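Local structure of putative Fe-S biosynthesis protein (Lactobacillus acidophilus, 2QGO) at residues A[83-97]-A[100-112]. The protein is a putative iron-sulphur cluster biosynthesis protein that probably takes part in assembling or delivering Fe-S clusters. Residues are numbered along the deposited sequence; the frame is centred on the assembly and turned at random.
Sequences MLGPNMVMDYNAGSL and SSDEGLLDGSVDI
Leu-97 meets Val-110 and Ile-112 at the tightly packed end of the contact. Its CB lies against Val-110 CB at 3.9 Å, while its branch CD1 presses on Ile-112 CD1 at 3.5 Å, a tight approach for two methyl groups, the two side chains crossing at about a right angle. Tyr-15 of helix 10-18 touches both Leu-97 and Ile-112. The backbones join here through Val-110 N, which donates to Leu-97 O (2.8 Å), and a bend at chi2 (72°) brings Met-90 SD to 4.2 Å from Val-110 CG2.

At the other end the backbones of Val-89 and Ser-100 exchange two hydrogen bonds, Val-89 N to Ser-100 O at 2.8 Å and Ser-100 N to Val-89 O at 3.0 Å. Here one water bridges Val-89 O and Ser-100 OG, another Asn-87 O and Asp-102 OD1. On this more open side Asp-102 N bonds to Pro-86 O almost in line with the carbonyl, and Ser-101 OG, held between its own backbone N and carbonyl carbon (chi1 67°), accepts Glu-103 N in an ST turn within the type I turn 101-104. Two successive hairpins thus form an antiparallel beta meander of strands 88-93, 96-101 and 104-114 in the mixed sheet.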
ATOM      1  N   MET A  83      11.538   0.617  -6.234  1.00 39.57           N
ATOM      2  CA  MET A  83      10.597   0.566  -7.348  1.00 40.29           C
ATOM      3  C   MET A  83       9.471   1.590  -7.225  1.00 39.68           C
ATOM      4  O   MET A  83       8.590   1.660  -8.087  1.00 39.69           O
ATOM      5  CB  MET A  83      10.008  -0.838  -7.489  1.00 43.04           C
ATOM      6  CG  MET A  83      10.507  -1.570  -8.738  1.00 46.33           C
ATOM      7  SD  MET A  83      10.731  -3.309  -8.367  1.00 49.89           S
ATOM      8  CE  MET A  83      12.141  -3.192  -7.263  1.00 48.23           C
ATOM      9  N   LEU A  84       9.488   2.373  -6.151  1.00 38.19           N
ATOM     10  CA  LEU A  84       8.468   3.398  -5.968  1.00 37.98           C
ATOM     11  C   LEU A  84       9.037   4.637  -6.637  1.00 38.86           C
ATOM     12  O   LEU A  84      10.183   4.618  -7.092  1.00 39.65           O
ATOM     13  CB  LEU A  84       8.201   3.642  -4.478  1.00 36.05           C
ATOM     14  CG  LEU A  84       7.686   2.388  -3.756  1.00 34.75           C
ATOM     15  CD1 LEU A  84       7.468   2.666  -2.271  1.00 34.34           C
ATOM     16  CD2 LEU A  84       6.388   1.933  -4.417  1.00 34.76           C
ATOM     17  N   GLY A  85       8.254   5.707  -6.717  1.00 38.70           N
ATOM     18  CA  GLY A  85       8.755   6.901  -7.372  1.00 37.91           C
ATOM     19  C   GLY A  85       8.609   8.148  -6.536  1.00 37.83           C
ATOM     20  O   GLY A  85       8.003   8.105  -5.468  1.00 37.74           O
ATOM     21  N   PRO A  86       9.153   9.282  -7.000  1.00 37.53           N
ATOM     22  CA  PRO A  86       9.082  10.561  -6.283  1.00 35.19           C
ATOM     23  C   PRO A  86       7.723  11.243  -6.405  1.00 33.38           C
ATOM     24  O   PRO A  86       7.129  11.269  -7.484  1.00 32.78           O
ATOM     25  CB  PRO A  86      10.196  11.375  -6.932  1.00 37.58           C
ATOM     26  CG  PRO A  86      10.133  10.911  -8.365  1.00 38.84           C
ATOM     27  CD  PRO A  86       9.970   9.402  -8.221  1.00 37.82           C
ATOM     28  N   ASN A  87       7.241  11.791  -5.291  1.00 30.35           N
ATOM     29  CA  ASN A  87       5.958  12.490  -5.240  1.00 29.05           C
ATOM     30  C   ASN A  87       4.820  11.608  -5.743  1.00 27.20           C
ATOM     31  O   ASN A  87       4.162  11.918  -6.738  1.00 26.57           O
ATOM     32  CB  ASN A  87       6.031  13.778  -6.069  1.00 30.76           C
ATOM     33  CG  ASN A  87       7.108  14.728  -5.574  1.00 32.01           C
ATOM     34  OD1 ASN A  87       7.916  15.237  -6.358  1.00 32.99           O
ATOM     35  ND2 ASN A  87       7.127  14.968  -4.270  1.00 30.47           N
ATOM     36  N   MET A  88       4.584  10.507  -5.038  1.00 25.89           N
ATOM     37  CA  MET A  88       3.531   9.586  -5.418  1.00 24.29           C
ATOM     38  C   MET A  88       2.135  10.081  -5.088  1.00 23.19           C
ATOM     39  O   MET A  88       1.917  10.826  -4.136  1.00 22.50           O
ATOM     40  CB  MET A  88       3.742   8.224  -4.759  1.00 24.56           C
ATOM     41  CG  MET A  88       4.980   7.495  -5.248  1.00 25.98           C
ATOM     42  SD  MET A  88       5.227   5.911  -4.419  1.00 23.26           S
ATOM     43  CE  MET A  88       5.899   6.490  -2.872  1.00 25.74           C
ATOM     44  N   VAL A  89       1.193   9.646  -5.905  1.00 22.88           N
ATOM     45  CA  VAL A  89      -0.198   9.987  -5.737  1.00 21.76           C
ATOM     46  C   VAL A  89      -1.007   8.702  -5.859  1.00 21.74           C
ATOM     47  O   VAL A  89      -0.799   7.915  -6.784  1.00 21.75           O
ATOM     48  CB  VAL A  89      -0.669  10.976  -6.828  1.00 24.37           C
ATOM     49  CG1 VAL A  89      -2.185  11.136  -6.766  1.00 22.98           C
ATOM     50  CG2 VAL A  89       0.015  12.329  -6.645  1.00 23.14           C
ATOM     51  N   MET A  90      -1.902   8.475  -4.904  1.00 20.83           N
ATOM     52  CA  MET A  90      -2.774   7.308  -4.954  1.00 21.96           C
ATOM     53  C   MET A  90      -4.163   7.861  -5.280  1.00 20.03           C
ATOM     54  O   MET A  90      -4.661   8.758  -4.613  1.00 20.01           O
ATOM     55  CB  MET A  90      -2.797   6.566  -3.609  1.00 22.11           C
ATOM     56  CG  MET A  90      -3.555   5.221  -3.642  1.00 25.83           C
ATOM     57  SD  MET A  90      -2.691   3.890  -4.551  1.00 26.70           S
ATOM     58  CE  MET A  90      -1.478   3.341  -3.272  1.00 28.38           C
ATOM     59  N   ASP A  91      -4.775   7.331  -6.328  1.00 22.56           N
ATOM     60  CA  ASP A  91      -6.097   7.783  -6.738  1.00 24.44           C
ATOM     61  C   ASP A  91      -7.049   6.597  -6.833  1.00 25.20           C
ATOM     62  O   ASP A  91      -6.625   5.444  -6.748  1.00 26.47           O
ATOM     63  CB  ASP A  91      -5.992   8.499  -8.086  1.00 24.53           C
ATOM     64  CG  ASP A  91      -7.294   9.131  -8.517  1.00 27.76           C
ATOM     65  OD1 ASP A  91      -8.086   9.544  -7.643  1.00 26.90           O
ATOM     66  OD2 ASP A  91      -7.523   9.233  -9.743  1.00 33.33           O
ATOM     67  N   TYR A  92      -8.333   6.886  -6.994  1.00 27.45           N
ATOM     68  CA  TYR A  92      -9.345   5.849  -7.107  1.00 29.30           C
ATOM     69  C   TYR A  92     -10.382   6.271  -8.143  1.00 32.22           C
ATOM     70  O   TYR A  92     -10.962   7.344  -8.037  1.00 31.60           O
ATOM     71  CB  TYR A  92     -10.049   5.618  -5.760  1.00 29.38           C
ATOM     72  CG  TYR A  92     -10.995   4.434  -5.790  1.00 30.02           C
ATOM     73  CD1 TYR A  92     -10.508   3.133  -5.714  1.00 29.29           C
ATOM     74  CD2 TYR A  92     -12.367   4.610  -5.985  1.00 30.95           C
ATOM     75  CE1 TYR A  92     -11.360   2.025  -5.838  1.00 30.91           C
ATOM     76  CE2 TYR A  92     -13.232   3.503  -6.111  1.00 31.94           C
ATOM     77  CZ  TYR A  92     -12.718   2.218  -6.038  1.00 31.68           C
ATOM     78  OH  TYR A  92     -13.545   1.121  -6.171  1.00 36.04           O
ATOM     79  N   ASN A  93     -10.603   5.433  -9.148  1.00 36.24           N
ATOM     80  CA  ASN A  93     -11.592   5.716 -10.194  1.00 40.72           C
ATOM     81  C   ASN A  93     -11.724   4.485 -11.082  1.00 40.77           C
ATOM     82  O   ASN A  93     -10.808   3.669 -11.153  1.00 40.63           O
ATOM     83  CB  ASN A  93     -11.192   6.961 -11.018  1.00 42.90           C
ATOM     84  CG  ASN A  93      -9.874   6.796 -11.749  1.00 45.83           C
ATOM     85  OD1 ASN A  93      -9.828   6.314 -12.887  1.00 47.83           O
ATOM     86  ND2 ASN A  93      -8.785   7.199 -11.095  1.00 47.80           N
ATOM     87  N   ALA A  94     -12.864   4.334 -11.746  1.00 41.94           N
ATOM     88  CA  ALA A  94     -13.067   3.157 -12.586  1.00 41.91           C
ATOM     89  C   ALA A  94     -13.031   1.905 -11.695  1.00 41.25           C
ATOM     90  O   ALA A  94     -12.650   0.819 -12.143  1.00 42.28           O
ATOM     91  CB  ALA A  94     -11.970   3.076 -13.640  1.00 41.74           C
ATOM     92  N   GLY A  95     -13.412   2.079 -10.430  1.00 40.16           N
ATOM     93  CA  GLY A  95     -13.428   0.980  -9.480  1.00 38.27           C
ATOM     94  C   GLY A  95     -12.075   0.438  -9.053  1.00 37.27           C
ATOM     95  O   GLY A  95     -11.994  -0.675  -8.527  1.00 37.45           O
ATOM     96  N   SER A  96     -11.006   1.198  -9.257  1.00 36.36           N
ATOM     97  CA  SER A  96      -9.693   0.705  -8.863  1.00 35.44           C
ATOM     98  C   SER A  96      -8.747   1.745  -8.271  1.00 33.49           C
ATOM     99  O   SER A  96      -8.815   2.929  -8.592  1.00 31.86           O
ATOM    100  CB  SER A  96      -9.023   0.037 -10.063  1.00 37.20           C
ATOM    101  OG  SER A  96      -9.035   0.906 -11.191  1.00 41.13           O
ATOM    102  N   LEU A  97      -7.870   1.284  -7.386  1.00 32.47           N
ATOM    103  CA  LEU A  97      -6.866   2.145  -6.773  1.00 30.81           C
ATOM    104  C   LEU A  97      -5.743   2.229  -7.792  1.00 29.84           C
ATOM    105  O   LEU A  97      -5.364   1.220  -8.376  1.00 29.31           O
ATOM    106  CB  LEU A  97      -6.317   1.523  -5.486  1.00 30.28           C
ATOM    107  CG  LEU A  97      -6.963   1.846  -4.135  1.00 31.46           C
ATOM    108  CD1 LEU A  97      -6.246   1.061  -3.045  1.00 29.85           C
ATOM    109  CD2 LEU A  97      -6.874   3.347  -3.857  1.00 29.46           C
ATOM    110  N   SER A 100       0.692   6.458  -8.917  1.00 25.86           N
ATOM    111  CA  SER A 100       1.499   7.155  -9.908  1.00 27.17           C
ATOM    112  C   SER A 100       2.494   8.092  -9.236  1.00 26.66           C
ATOM    113  O   SER A 100       2.443   8.309  -8.028  1.00 25.07           O
ATOM    114  CB  SER A 100       0.599   7.968 -10.843  1.00 27.86           C
ATOM    115  OG  SER A 100      -0.118   8.964 -10.124  1.00 30.43           O
ATOM    116  N   SER A 101       3.400   8.645 -10.034  1.00 27.63           N
ATOM    117  CA  SER A 101       4.412   9.573  -9.535  1.00 26.47           C
ATOM    118  C   SER A 101       4.733  10.588 -10.627  1.00 26.32           C
ATOM    119  O   SER A 101       4.035  10.652 -11.637  1.00 23.19           O
ATOM    120  CB  SER A 101       5.685   8.806  -9.161  1.00 26.11           C
ATOM    121  OG  SER A 101       6.288   8.267 -10.321  1.00 25.17           O
ATOM    122  N   ASP A 102       5.793  11.370 -10.428  1.00 28.03           N
ATOM    123  CA  ASP A 102       6.195  12.362 -11.427  1.00 29.84           C
ATOM    124  C   ASP A 102       6.668  11.683 -12.712  1.00 30.58           C
ATOM    125  O   ASP A 102       6.689  12.303 -13.776  1.00 30.60           O
ATOM    126  CB  ASP A 102       7.323  13.253 -10.905  1.00 30.56           C
ATOM    127  CG  ASP A 102       6.907  14.096  -9.723  1.00 30.54           C
ATOM    128  OD1 ASP A 102       5.746  14.564  -9.686  1.00 30.45           O
ATOM    129  OD2 ASP A 102       7.758  14.305  -8.836  1.00 34.81           O
ATOM    130  N   GLU A 103       7.039  10.410 -12.611  1.00 31.67           N
ATOM    131  CA  GLU A 103       7.525   9.658 -13.763  1.00 32.09           C
ATOM    132  C   GLU A 103       6.413   8.974 -14.557  1.00 31.16           C
ATOM    133  O   GLU A 103       6.657   8.430 -15.639  1.00 31.30           O
ATOM    134  CB  GLU A 103       8.557   8.629 -13.289  1.00 35.89           C
ATOM    135  CG  GLU A 103       9.531   9.219 -12.270  1.00 41.36           C
ATOM    136  CD  GLU A 103      10.703   8.310 -11.955  1.00 45.22           C
ATOM    137  OE1 GLU A 103      10.476   7.142 -11.551  1.00 46.77           O
ATOM    138  OE2 GLU A 103      11.861   8.775 -12.114  1.00 47.48           O
ATOM    139  N   GLY A 104       5.192   9.006 -14.031  1.00 28.81           N
ATOM    140  CA  GLY A 104       4.081   8.390 -14.730  1.00 27.58           C
ATOM    141  C   GLY A 104       3.300   7.378 -13.908  1.00 28.97           C
ATOM    142  O   GLY A 104       3.439   7.317 -12.686  1.00 26.95           O
ATOM    143  N   LEU A 105       2.473   6.584 -14.589  1.00 27.89           N
ATOM    144  CA  LEU A 105       1.658   5.573 -13.929  1.00 28.84           C
ATOM    145  C   LEU A 105       2.491   4.371 -13.506  1.00 28.43           C
ATOM    146  O   LEU A 105       3.229   3.803 -14.304  1.00 28.99           O
ATOM    147  CB  LEU A 105       0.521   5.109 -14.851  1.00 29.48           C
ATOM    148  CG  LEU A 105      -0.425   4.034 -14.287  1.00 29.70           C
ATOM    149  CD1 LEU A 105      -1.206   4.590 -13.100  1.00 27.00           C
ATOM    150  CD2 LEU A 105      -1.389   3.575 -15.381  1.00 31.24           C
ATOM    151  N   LEU A 106       2.360   3.997 -12.240  1.00 28.30           N
ATOM    152  CA  LEU A 106       3.084   2.867 -11.663  1.00 28.60           C
ATOM    153  C   LEU A 106       2.229   1.605 -11.697  1.00 28.44           C
ATOM    154  O   LEU A 106       2.719   0.518 -12.000  1.00 28.60           O
ATOM    155  CB  LEU A 106       3.476   3.185 -10.218  1.00 28.59           C
ATOM    156  CG  LEU A 106       4.677   4.117 -10.051  1.00 28.95           C
ATOM    157  CD1 LEU A 106       4.632   4.811  -8.697  1.00 29.17           C
ATOM    158  CD2 LEU A 106       5.957   3.300 -10.207  1.00 30.82           C
ATOM    159  N   ASP A 107       0.952   1.757 -11.374  1.00 27.71           N
ATOM    160  CA  ASP A 107       0.031   0.632 -11.372  1.00 27.74           C
ATOM    161  C   ASP A 107      -1.392   1.170 -11.354  1.00 27.32           C
ATOM    162  O   ASP A 107      -1.772   1.894 -10.438  1.00 26.28           O
ATOM    163  CB  ASP A 107       0.289  -0.243 -10.143  1.00 30.03           C
ATOM    164  CG  ASP A 107      -0.486  -1.545 -10.177  1.00 31.41           C
ATOM    165  OD1 ASP A 107      -1.340  -1.708 -11.074  1.00 33.35           O
ATOM    166  OD2 ASP A 107      -0.245  -2.401  -9.299  1.00 31.44           O
ATOM    167  N   GLY A 108      -2.173   0.821 -12.375  1.00 27.65           N
ATOM    168  CA  GLY A 108      -3.546   1.288 -12.465  1.00 26.77           C
ATOM    169  C   GLY A 108      -4.562   0.460 -11.698  1.00 28.83           C
ATOM    170  O   GLY A 108      -5.735   0.838 -11.595  1.00 28.13           O
ATOM    171  N   SER A 109      -4.130  -0.675 -11.158  1.00 29.11           N
ATOM    172  CA  SER A 109      -5.043  -1.524 -10.399  1.00 31.00           C
ATOM    173  C   SER A 109      -4.351  -2.122  -9.180  1.00 29.30           C
ATOM    174  O   SER A 109      -4.044  -3.316  -9.145  1.00 28.45           O
ATOM    175  CB  SER A 109      -5.611  -2.630 -11.298  1.00 33.52           C
ATOM    176  OG  SER A 109      -4.587  -3.256 -12.066  1.00 39.16           O
ATOM    177  N   VAL A 110      -4.109  -1.270  -8.188  1.00 27.87           N
ATOM    178  CA  VAL A 110      -3.458  -1.664  -6.943  1.00 27.17           C
ATOM    179  C   VAL A 110      -4.435  -2.456  -6.082  1.00 26.23           C
ATOM    180  O   VAL A 110      -5.579  -2.045  -5.882  1.00 25.42           O
ATOM    181  CB  VAL A 110      -2.988  -0.423  -6.129  1.00 27.43           C
ATOM    182  CG1 VAL A 110      -2.272  -0.874  -4.856  1.00 25.45           C
ATOM    183  CG2 VAL A 110      -2.074   0.462  -6.981  1.00 25.37           C
ATOM    184  N   ASP A 111      -3.976  -3.593  -5.572  1.00 26.87           N
ATOM    185  CA  ASP A 111      -4.809  -4.438  -4.725  1.00 29.27           C
ATOM    186  C   ASP A 111      -4.674  -4.079  -3.243  1.00 27.98           C
ATOM    187  O   ASP A 111      -3.694  -3.472  -2.818  1.00 27.09           O
ATOM    188  CB  ASP A 111      -4.438  -5.913  -4.906  1.00 33.81           C
ATOM    189  CG  ASP A 111      -4.500  -6.355  -6.349  1.00 37.87           C
ATOM    190  OD1 ASP A 111      -5.539  -6.115  -7.010  1.00 41.00           O
ATOM    191  OD2 ASP A 111      -3.513  -6.952  -6.829  1.00 41.87           O
ATOM    192  N   ILE A 112      -5.683  -4.443  -2.467  1.00 26.17           N
ATOM    193  CA  ILE A 112      -5.668  -4.206  -1.036  1.00 26.40           C
ATOM    194  C   ILE A 112      -5.793  -5.555  -0.345  1.00 25.56           C
ATOM    195  O   ILE A 112      -6.651  -6.365  -0.695  1.00 24.30           O
ATOM    196  CB  ILE A 112      -6.845  -3.330  -0.585  1.00 28.48           C
ATOM    197  CG1 ILE A 112      -6.623  -1.882  -1.038  1.00 29.38           C
ATOM    198  CG2 ILE A 112      -7.000  -3.413   0.937  1.00 27.88           C
ATOM    199  CD1 ILE A 112      -7.804  -0.990  -0.742  1.00 31.70           C
TER
HETATM  200  O   HOH W   1       3.236  13.449  -8.792  1.00 32.20           O
HETATM  201  O   HOH W   2      -2.445   8.158  -9.038  1.00 22.03           O